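Local atomic coordinates of phosphate-binding protein (PDB entry 5UB3), a protein that probably serves as a periplasmic receptor of the phosphonate-binding family, acting with a partner diguanylate cyclase, and binds a chloride ion. Residues Lys22-Tyr27 with Gly242-Arg247; Ser78-Leu83 with Glu214-Gly219; Val99-Pro104 with Asp199-His204; Thr115-Asn120 with Leu159-Lys164. All coordinates share one frame; numbering follows the deposited sequence. Where two conformers were deposited one is given.

Contact 1: residues Lys22-Tyr27 with Gly242-Arg247; sequences KPLLDY and GPALKR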
# COMPACT_ATOMS: atom_id res chain seq x y z
N LYS A 22 -0.19 17.32 4.67
CA LYS A 22 -0.04 18.55 5.46
C LYS A 22 -1.33 18.98 6.12
O LYS A 22 -1.32 19.32 7.31
CB LYS A 22 0.54 19.70 4.64
CG LYS A 22 0.67 21.01 5.43
CD LYS A 22 1.64 20.82 6.60
CE LYS A 22 2.32 22.10 7.10
NZ LYS A 22 3.37 21.75 8.10
N PRO A 23 -2.45 18.97 5.38
CA PRO A 23 -3.70 19.37 6.05
C PRO A 23 -4.03 18.60 7.34
O PRO A 23 -4.37 19.22 8.35
CB PRO A 23 -4.76 19.14 4.99
CG PRO A 23 -4.03 19.27 3.69
CD PRO A 23 -2.70 18.63 3.95
N LEU A 24 -3.90 17.27 7.34
CA LEU A 24 -4.23 16.52 8.56
C LEU A 24 -3.18 16.75 9.65
O LEU A 24 -3.54 16.82 10.85
CB LEU A 24 -4.41 15.03 8.27
CG LEU A 24 -4.79 14.18 9.47
CD1 LEU A 24 -6.15 14.64 10.01
CD2 LEU A 24 -4.79 12.68 9.14
N LEU A 25 -1.91 16.89 9.25
CA LEU A 25 -0.84 17.21 10.19
C LEU A 25 -1.14 18.53 10.86
O LEU A 25 -1.03 18.64 12.05
CB LEU A 25 0.51 17.27 9.51
CG LEU A 25 1.71 17.52 10.39
CD1 LEU A 25 2.03 16.32 11.29
CD2 LEU A 25 2.90 17.93 9.53
N ASP A 26 -1.58 19.52 10.08
CA ASP A 26 -2.00 20.84 10.63
C ASP A 26 -3.20 20.77 11.55
O ASP A 26 -3.26 21.51 12.49
CB ASP A 26 -2.24 21.86 9.54
CG ASP A 26 -0.95 22.26 8.84
OD1 ASP A 26 0.13 21.85 9.28
OD2 ASP A 26 -1.00 22.96 7.85
N TYR A 27 -4.09 19.84 11.30
CA TYR A 27 -5.18 19.54 12.23
C TYR A 27 -4.67 18.84 13.51
O TYR A 27 -5.06 19.19 14.65
CB TYR A 27 -6.24 18.72 11.50
CG TYR A 27 -7.33 18.28 12.40
CD1 TYR A 27 -7.21 17.10 13.12
CD2 TYR A 27 -8.48 19.07 12.58
CE1 TYR A 27 -8.20 16.68 13.99
CE2 TYR A 27 -9.49 18.65 13.43
CZ TYR A 27 -9.34 17.46 14.13
OH TYR A 27 -10.28 16.98 14.99
N GLY A 242 -12.75 17.48 8.24
CA GLY A 242 -13.33 17.00 6.98
C GLY A 242 -12.48 17.20 5.76
O GLY A 242 -12.10 16.22 5.11
N PRO A 243 -12.16 18.45 5.42
CA PRO A 243 -11.28 18.64 4.27
C PRO A 243 -9.94 17.92 4.41
O PRO A 243 -9.45 17.31 3.45
CB PRO A 243 -11.08 20.16 4.25
CG PRO A 243 -12.41 20.64 4.74
CD PRO A 243 -12.74 19.73 5.87
N ALA A 244 -9.35 18.00 5.59
CA ALA A 244 -8.04 17.36 5.84
C ALA A 244 -8.11 15.85 5.61
O ALA A 244 -7.21 15.26 5.04
CB ALA A 244 -7.56 17.66 7.26
N LEU A 245 -9.21 15.22 6.02
CA LEU A 245 -9.29 13.78 5.87
C LEU A 245 -9.53 13.39 4.42
O LEU A 245 -9.04 12.34 3.96
CB LEU A 245 -10.33 13.20 6.78
CG LEU A 245 -9.84 13.18 8.22
CD1 LEU A 245 -11.03 12.90 9.15
CD2 LEU A 245 -8.73 12.15 8.38
N LYS A 246 -10.23 14.25 3.68
CA LYS A 246 -10.49 14.01 2.25
C LYS A 246 -9.16 13.96 1.51
O LYS A 246 -8.87 13.03 0.72
CB LYS A 246 -11.47 15.08 1.71
CG LYS A 246 -11.68 15.16 0.18
CD LYS A 246 -11.97 13.81 -0.48
CE LYS A 246 -13.39 13.30 -0.21
NZ LYS A 246 -14.43 13.96 -1.04
N ARG A 247 -8.32 14.93 1.84
CA ARG A 247 -6.99 15.06 1.26
C ARG A 247 -6.06 13.88 1.66
O ARG A 247 -5.14 13.48 0.92
CB ARG A 247 -6.37 16.37 1.78
CG ARG A 247 -7.10 17.68 1.38
CD ARG A 247 -6.78 18.27 0.01
NE ARG A 247 -5.63 17.68 -0.67
CZ ARG A 247 -5.27 17.94 -1.93
NH1 ARG A 247 -4.22 17.32 -2.45
NH2 ARG A 247 -5.93 18.84 -2.65
O HOH W 1 -4.43 15.78 4.78

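Contact 2: residues Ser78-Leu83 with Glu214-Gly219; sequences SAHPLL and EMVRTG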
# COMPACT_ATOMS: atom_id res chain seq x y z
N SER A 78 10.67 -1.32 12.94
CA SER A 78 10.74 0.11 12.96
C SER A 78 9.38 0.84 13.27
O SER A 78 9.37 2.03 13.59
CB SER A 78 11.37 0.55 11.65
OG SER A 78 10.52 0.33 10.55
N ALA A 79 8.29 0.09 13.30
CA ALA A 79 6.97 0.64 13.53
C ALA A 79 5.91 -0.41 13.95
O ALA A 79 6.06 -1.61 13.68
CB ALA A 79 6.53 1.33 12.28
N HIS A 80 4.84 0.06 14.57
CA HIS A 80 3.76 -0.83 15.01
C HIS A 80 2.43 -0.16 14.74
O HIS A 80 2.38 1.07 14.66
CB HIS A 80 3.92 -1.22 16.49
CG HIS A 80 3.99 -0.04 17.40
ND1 HIS A 80 5.17 0.64 17.62
CD2 HIS A 80 3.06 0.57 18.16
CE1 HIS A 80 4.95 1.67 18.43
NE2 HIS A 80 3.68 1.64 18.78
N PRO A 81 1.35 -0.94 14.62
CA PRO A 81 0.07 -0.33 14.29
C PRO A 81 -0.53 0.56 15.38
O PRO A 81 -0.42 0.23 16.55
CB PRO A 81 -0.83 -1.55 14.03
CG PRO A 81 0.10 -2.69 13.75
CD PRO A 81 1.35 -2.42 14.49
N LEU A 82 -1.12 1.68 14.99
CA LEU A 82 -1.79 2.59 15.88
C LEU A 82 -3.29 2.43 15.75
O LEU A 82 -3.98 2.29 16.76
CB LEU A 82 -1.45 4.02 15.49
CG LEU A 82 -2.04 5.11 16.39
CD1 LEU A 82 -1.13 5.30 17.55
CD2 LEU A 82 -2.16 6.40 15.60
N LEU A 83 -3.78 2.52 14.51
CA LEU A 83 -5.21 2.52 14.14
C LEU A 83 -5.38 1.83 12.82
O LEU A 83 -4.49 1.89 11.99
CB LEU A 83 -5.75 3.96 13.98
CG LEU A 83 -5.94 4.76 15.26
CD1 LEU A 83 -6.26 6.21 14.97
CD2 LEU A 83 -6.99 4.08 16.14
N GLU A 214 -2.55 3.14 10.22
CA GLU A 214 -1.65 4.14 10.75
C GLU A 214 -0.59 3.43 11.58
O GLU A 214 -0.90 2.65 12.50
CB GLU A 214 -2.45 5.12 11.66
CG GLU A 214 -3.64 5.74 10.92
CD GLU A 214 -3.20 6.35 9.61
OE1 GLU A 214 -2.32 7.22 9.68
OE2 GLU A 214 -3.72 5.96 8.53
N MET A 215 0.67 3.71 11.29
CA MET A 215 1.77 3.13 12.02
C MET A 215 2.53 4.22 12.71
O MET A 215 2.66 5.35 12.20
CB MET A 215 2.74 2.39 11.12
CG MET A 215 2.13 1.38 10.18
SD MET A 215 1.63 -0.16 11.02
CE MET A 215 3.18 -0.92 11.34
N VAL A 216 3.06 3.89 13.87
CA VAL A 216 3.96 4.80 14.56
C VAL A 216 5.23 4.12 14.88
O VAL A 216 5.31 2.89 15.09
CB VAL A 216 3.39 5.42 15.85
CG1 VAL A 216 2.23 6.35 15.54
CG2 VAL A 216 3.06 4.35 16.88
N ARG A 217 6.26 4.93 14.98
CA ARG A 217 7.57 4.39 15.13
C ARG A 217 7.75 3.71 16.47
O ARG A 217 7.26 4.13 17.50
CB ARG A 217 8.63 5.44 14.95
CG ARG A 217 8.71 6.46 16.06
CD ARG A 217 9.98 7.25 15.84
NE ARG A 217 10.04 8.30 16.82
CZ ARG A 217 10.57 8.18 18.04
NH1 ARG A 217 11.11 7.05 18.48
NH2 ARG A 217 10.54 9.22 18.83
N THR A 218 8.59 2.68 16.39
CA THR A 218 9.21 2.06 17.55
C THR A 218 9.79 3.13 18.41
O THR A 218 10.50 4.06 17.93
CB THR A 218 10.36 1.19 17.09
OG1 THR A 218 9.88 0.19 16.19
CG2 THR A 218 11.12 0.53 18.32
N GLY A 219 9.49 3.05 19.69
CA GLY A 219 10.00 4.04 20.64
C GLY A 219 9.33 5.41 20.74
O GLY A 219 9.76 6.25 21.57
O HOH W 2 7.43 -0.58 16.73

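Contact 3: residues Val99-Pro104 with Asp199-His204; sequences VRRDSP and DFRIVH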
# COMPACT_ATOMS: atom_id res chain seq x y z
N VAL A 99 -6.11 -9.29 -17.70
CA VAL A 99 -5.51 -9.37 -19.03
C VAL A 99 -6.33 -8.69 -20.09
O VAL A 99 -7.50 -8.36 -19.87
CB VAL A 99 -5.41 -10.82 -19.48
CG1 VAL A 99 -4.58 -11.62 -18.49
CG2 VAL A 99 -6.79 -11.45 -19.69
N ARG A 100 -5.74 -8.58 -21.27
CA ARG A 100 -6.57 -8.24 -22.43
C ARG A 100 -7.62 -9.31 -22.67
O ARG A 100 -7.40 -10.50 -22.47
CB ARG A 100 -5.73 -8.04 -23.67
CG ARG A 100 -4.91 -6.76 -23.59
CD ARG A 100 -4.36 -6.45 -24.96
NE ARG A 100 -5.44 -6.41 -25.95
CZ ARG A 100 -6.11 -5.32 -26.35
NH1 ARG A 100 -5.81 -4.09 -25.89
NH2 ARG A 100 -7.06 -5.47 -27.29
N ARG A 101 -8.80 -8.88 -23.07
CA ARG A 101 -9.89 -9.83 -23.25
C ARG A 101 -9.52 -10.79 -24.39
O ARG A 101 -9.86 -11.94 -24.33
CB ARG A 101 -11.24 -9.09 -23.43
CG ARG A 101 -12.22 -9.67 -24.44
CD ARG A 101 -13.69 -9.30 -24.17
NE ARG A 101 -14.22 -9.84 -22.90
CZ ARG A 101 -14.34 -11.15 -22.57
NH1 ARG A 101 -13.96 -12.14 -23.39
NH2 ARG A 101 -14.86 -11.47 -21.38
N ASP A 102 -8.76 -10.33 -25.38
CA ASP A 102 -8.32 -11.22 -26.47
C ASP A 102 -7.10 -12.13 -26.10
O ASP A 102 -6.63 -12.92 -26.94
CB ASP A 102 -8.11 -10.43 -27.78
CG ASP A 102 -7.07 -9.28 -27.65
OD1 ASP A 102 -6.24 -9.24 -26.76
OD2 ASP A 102 -7.06 -8.37 -28.48
N SER A 103 -6.65 -12.09 -24.85
CA SER A 103 -5.56 -12.94 -24.35
C SER A 103 -6.07 -14.36 -24.25
O SER A 103 -7.23 -14.59 -23.99
CB SER A 103 -5.17 -12.51 -22.90
OG SER A 103 -4.25 -13.41 -22.30
N PRO A 104 -5.20 -15.31 -24.37
CA PRO A 104 -5.63 -16.66 -24.12
C PRO A 104 -5.55 -17.08 -22.63
O PRO A 104 -5.82 -18.25 -22.31
CB PRO A 104 -4.61 -17.44 -24.90
CG PRO A 104 -3.36 -16.67 -24.66
CD PRO A 104 -3.80 -15.25 -24.83
N ASP A 199 -11.08 -3.11 -22.60
CA ASP A 199 -10.37 -4.21 -23.28
C ASP A 199 -9.84 -5.31 -22.38
O ASP A 199 -9.18 -6.23 -22.86
CB ASP A 199 -9.30 -3.64 -24.18
CG ASP A 199 -9.89 -2.86 -25.39
OD1 ASP A 199 -10.94 -3.21 -25.92
OD2 ASP A 199 -9.28 -1.88 -25.78
N PHE A 200 -10.14 -5.22 -21.08
CA PHE A 200 -9.63 -6.13 -20.08
C PHE A 200 -10.66 -7.06 -19.46
O PHE A 200 -11.82 -6.73 -19.32
CB PHE A 200 -9.01 -5.33 -18.91
CG PHE A 200 -7.79 -4.55 -19.25
CD1 PHE A 200 -6.93 -4.93 -20.27
CD2 PHE A 200 -7.46 -3.46 -18.51
CE1 PHE A 200 -5.79 -4.20 -20.54
CE2 PHE A 200 -6.30 -2.69 -18.78
CZ PHE A 200 -5.47 -3.08 -19.78
N ARG A 201 -10.16 -8.19 -19.00
CA ARG A 201 -10.91 -9.19 -18.31
C ARG A 201 -10.14 -9.50 -17.00
O ARG A 201 -8.91 -9.70 -17.00
CB ARG A 201 -10.94 -10.41 -19.23
CG ARG A 201 -11.54 -11.68 -18.70
CD ARG A 201 -11.95 -12.60 -19.86
NE ARG A 201 -10.91 -12.73 -20.90
CZ ARG A 201 -9.82 -13.45 -20.76
NH1 ARG A 201 -9.62 -14.10 -19.62
NH2 ARG A 201 -8.92 -13.51 -21.74
N ILE A 202 -10.89 -9.63 -15.90
CA ILE A 202 -10.30 -10.11 -14.64
C ILE A 202 -10.15 -11.63 -14.64
O ILE A 202 -11.10 -12.35 -14.90
CB ILE A 202 -11.13 -9.63 -13.45
CG1 ILE A 202 -11.13 -8.08 -13.43
CG2 ILE A 202 -10.59 -10.22 -12.17
CD1 ILE A 202 -12.30 -7.53 -12.68
N VAL A 203 -8.94 -12.13 -14.39
CA VAL A 203 -8.70 -13.57 -14.38
C VAL A 203 -8.53 -14.19 -12.99
O VAL A 203 -8.58 -15.40 -12.87
CB VAL A 203 -7.53 -13.99 -15.34
CG1 VAL A 203 -7.91 -13.63 -16.75
CG2 VAL A 203 -6.19 -13.38 -14.94
N HIS A 204 -8.33 -13.37 -11.96
CA HIS A 204 -8.13 -13.92 -10.64
C HIS A 204 -8.30 -12.82 -9.62
O HIS A 204 -7.96 -11.64 -9.87
CB HIS A 204 -6.75 -14.48 -10.52
CG HIS A 204 -6.51 -15.18 -9.23
ND1 HIS A 204 -6.87 -16.49 -9.02
CD2 HIS A 204 -6.02 -14.72 -8.04
CE1 HIS A 204 -6.55 -16.84 -7.78
NE2 HIS A 204 -6.07 -15.78 -7.16

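Contact 4: residues Thr115-Asn120 with Leu159-Lys164; sequences TLALQN and LMVGSK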
# COMPACT_ATOMS: atom_id res chain seq x y z
N THR A 115 3.99 -12.92 -18.86
CA THR A 115 4.61 -11.86 -18.12
C THR A 115 3.53 -11.09 -17.32
O THR A 115 2.39 -10.95 -17.71
CB THR A 115 5.41 -10.93 -19.06
OG1 THR A 115 4.51 -10.38 -20.01
CG2 THR A 115 6.44 -11.68 -19.79
N LEU A 116 3.96 -10.61 -16.18
CA LEU A 116 3.12 -9.89 -15.26
C LEU A 116 3.74 -8.53 -14.95
O LEU A 116 4.87 -8.48 -14.58
CB LEU A 116 3.06 -10.70 -13.99
CG LEU A 116 2.39 -10.10 -12.76
CD1 LEU A 116 0.89 -9.95 -12.93
CD2 LEU A 116 2.65 -11.04 -11.61
N ALA A 117 2.95 -7.47 -15.02
CA ALA A 117 3.31 -6.13 -14.64
C ALA A 117 3.00 -5.90 -13.19
O ALA A 117 1.84 -5.99 -12.79
CB ALA A 117 2.49 -5.11 -15.47
N LEU A 118 4.02 -5.58 -12.42
CA LEU A 118 3.88 -5.20 -11.03
C LEU A 118 4.36 -3.80 -10.81
O LEU A 118 4.95 -3.18 -11.69
CB LEU A 118 4.71 -6.16 -10.21
CG LEU A 118 4.21 -7.60 -10.38
CD1 LEU A 118 5.03 -8.53 -9.48
CD2 LEU A 118 2.77 -7.69 -9.99
N GLN A 119 4.16 -3.31 -9.61
CA GLN A 119 4.45 -1.94 -9.36
C GLN A 119 5.84 -1.61 -8.83
O GLN A 119 6.68 -1.14 -9.59
CB GLN A 119 3.35 -1.37 -8.52
CG GLN A 119 2.12 -1.15 -9.37
CD GLN A 119 0.90 -0.86 -8.55
OE1 GLN A 119 0.87 0.06 -7.70
NE2 GLN A 119 -0.16 -1.62 -8.80
N ASN A 120 6.04 -1.71 -7.54
CA ASN A 120 7.35 -1.56 -6.93
C ASN A 120 7.25 -2.42 -5.69
O ASN A 120 6.15 -2.81 -5.32
CB ASN A 120 7.68 -0.13 -6.48
CG ASN A 120 6.61 0.46 -5.57
OD1 ASN A 120 6.32 -0.03 -4.45
ND2 ASN A 120 5.97 1.49 -6.07
N LEU A 159 7.65 -7.86 -14.57
CA LEU A 159 8.31 -6.61 -14.87
C LEU A 159 7.76 -5.51 -13.96
O LEU A 159 6.54 -5.30 -13.90
CB LEU A 159 8.03 -6.25 -16.30
CG LEU A 159 8.71 -7.15 -17.28
CD1 LEU A 159 8.01 -7.11 -18.61
CD2 LEU A 159 10.15 -6.70 -17.40
N MET A 160 8.66 -4.78 -13.34
CA MET A 160 8.28 -3.62 -12.53
C MET A 160 8.13 -2.44 -13.46
O MET A 160 9.10 -2.03 -14.07
CB MET A 160 9.33 -3.29 -11.49
CG MET A 160 9.69 -4.49 -10.64
SD MET A 160 8.34 -4.95 -9.55
CE MET A 160 9.16 -4.47 -8.02
N VAL A 161 6.93 -1.89 -13.52
CA VAL A 161 6.63 -0.72 -14.35
C VAL A 161 6.35 0.57 -13.52
O VAL A 161 6.05 1.62 -14.08
CB VAL A 161 5.50 -1.05 -15.31
CG1 VAL A 161 5.82 -2.31 -16.12
CG2 VAL A 161 4.17 -1.24 -14.60
N GLY A 162 6.44 0.48 -12.20
CA GLY A 162 6.24 1.62 -11.28
C GLY A 162 4.77 1.93 -10.99
O GLY A 162 4.17 1.47 -9.99
N SER A 163 4.17 2.70 -11.88
CA SER A 163 2.92 3.34 -11.56
C SER A 163 1.76 2.38 -11.83
O SER A 163 1.84 1.45 -12.66
CB SER A 163 2.73 4.60 -12.38
OG SER A 163 2.29 4.26 -13.67
N LYS A 164 0.66 2.62 -11.15
CA LYS A 164 -0.54 1.82 -11.44
C LYS A 164 -1.01 1.96 -12.91
O LYS A 164 -1.45 0.97 -13.58
CB LYS A 164 -1.61 2.18 -10.47
CG LYS A 164 -1.29 1.84 -9.02
CD LYS A 164 -2.33 2.42 -8.09
CE LYS A 164 -1.89 2.14 -6.68
NZ LYS A 164 -2.99 2.43 -5.76

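Contact 1: residues Lys22-Tyr27 with Gly242-Arg247
Two helices pack on the N-terminal lobe of this periplasmic binding protein: helix 14-28 meets the short helix 242-247, with Ala244 pointing at the other helix. The two short segments approach to 7.9 Å and cross at -140°, so they run roughly antiparallel, at a steep crossing. A methyl group suits this spot, because Ala244 CB comes to 3.7 Å from Leu24 N and reaches the backbone of the opposite helix itself. Pro23 lays its ring over the same place, with CB 3.9 Å from Ala244 CB, while its CG leans on the aliphatic root of Arg247. On the inner side Leu24 CD1 meets Leu245 CD2 at 3.9 Å. Leu245 leaves its backbone pointing away from helix 14-28, yet CD2 reaches back. Leu24 has CG anti to the backbone N (chi1 -179°), which sends its methyls toward Leu245 and on to Leu232 and Phe248. Helix 14-28 is kinked here: Pro23 has no N-H, and Leu24 N makes no bond to the preceding turn. Instead Leu24 N donates to a water at 3.0 Å, and that water donates to Ala244 O at 2.8 Å. Between side chains the direct contact is apolar, and the polar link runs through the water, which supplies a partner to the amide set loose by the kink while also tying the two helices.

Contact 2: residues Ser78-Leu83 with Glu214-Gly219
Met215 lies alongside Pro81 on the tight side of this antiparallel strand pair. Bent at both chi2 and chi3, its chain puts SD 3.6 Å from Pro81 CA and CE against Pro81 CD; the flexible thioether follows the outline of the rigid ring under helix 67-75. On the other face Leu82 CD1 meets Val216 CG1 at 4.1 Å, two branched apolar groups covered by Glu225 of helix 222-235. The His80 ring also packs closely: CG sits between its backbone N and carbonyl carbon (chi1 56°), which brings the ring back over the neighbouring strand, with Val216 O over one face and Val216 CG2 3.4 Å from NE2, the nitrogen that bonds Glu225. The backbones join through His80 N to Val216 O at 2.9 Å, with Val216 N returning to His80 O. Beyond Pro81 the register slips by one: Leu82 N donates to Glu214 O at 2.7 Å, while Glu214 N donates to Leu83 O. The buried carboxylate of Glu214 turns away from this strand and is satisfied by Ser64, Thr85 and Trp62.

The looser, wetter side is the end at Ser78 and the exposed Thr218. A water in the His80 ring plane lies 2.7 Å from His80 ND1 and donates to Thr218 OG1. Thr218 N reaches Ser78 O from well above the carbonyl plane, and Thr218 OG1 also bonds Gly77 O. Leu82 and Leu83 both facing Glu214 make a classic beta bulge, set where strand 209-217 runs antiparallel to both 62-66 and 79-87, consistent with a type II periplasmic binding protein.

Contact 3: residues Val99-Pro104 with Asp199-His204
Arg201 lies alongside Val99 and presses one face of its guanidinium onto Val99 CG2, which is 3.6 Å from NH2. That same NH2 donates to Arg101 O at 3.2 Å, with the oxygen in the guanidinium plane although the donor stands above the carbonyl plane. NH1 is held by Ile105 O, while the buried NE has no partner. Arg101 crosses over this chain nearly at right angles: its guanidinium face covers Arg201 CD, 3.5 Å from Arg101 NH2, and the two guanidinium groups are close by, Arg101 NH1 being 4.0 Å from Arg201 NE. The backbone beneath is the antiparallel pairing of strand 92-100 with strand 200-205 in the second lobe, where Val99 and Arg201 exchange a pair of backbone hydrogen bonds and Arg101 N ends the run on Asp199 O at 2.7 Å. Just past it, a type I turn closes from Arg100 to Ser103, presenting Arg101 O to Arg201. Arg100 steadies this turn by gripping Asp102 side-on, NE to OD1 and NH2 to OD2, each at 3.1 Å. The planar Arg100 head also gives NH1 to the O of His172, the last residue of helix 164-172, whose NE2 bonds Asp199 OD2.

Contact 4: residues Thr115-Asn120 with Leu159-Lys164
Met160 bends twice, at chi2 (-69°) and chi3 (-112°), and so wraps back over the neighbouring strand, with SD 3.9 Å from Leu118 CB and the methyl CE 3.6 Å from Asn120 CA. The flexible unbranched chain of this exposed residue lets it curl over the strand. Beneath it lie strands 115-118 and 156-160, parallel neighbours in the alpha/beta sheet of the second lobe. Leu159 N donates to Leu116 O at 2.8 Å, Leu118 N to Leu159 O, and Val161 N to Leu118 O at 3.0 Å, the usual staggered pattern of parallel strands. On the inner side, Ala117 is small enough to sit beside Val161 CG2 beneath helix 164-172, whereas Leu118 faces helix 124-136. Past the strand ends Gly162 takes a positive phi that favours glycine, and its N makes a weak bond to Gln119 O. The chain then turns into helix 164-172, where Ser163 is the N-cap, its OG accepting from Asn166 N. Gln119 runs extended beyond CG and lays its amide obliquely across the base of Lys164. Lys164 is likewise extended beyond CG, and its NZ forms a salt bridge with Asp185. Gln119 OE1 lies 3.1 Å from Lys164 CG, on the hydrocarbon part of the lysine.

How the contacts relate
The four contacts fall into two lobes: contacts 1 and 2 in the one holding the N-terminus, contacts 3 and 4 in the other. Contacts 1 and 2 have centres about 20 Å apart and share neighbours, since Leu232 of helix 222-235 touches Leu24 and Leu83, and Phe248 touches Leu24 and Glu214. Contacts 3 and 4 have centres about 17 Å apart, and helix 164-172 joins them, starting at Lys164 and ending at His172 beside Arg100 and Asp199. Between contacts 2 and 3, about 39 Å centre to centre, the chain passes twice, from strand 79-87 to 92-100 and from 200-205 to 209-217. In this family the ligand cleft lies between such lobes.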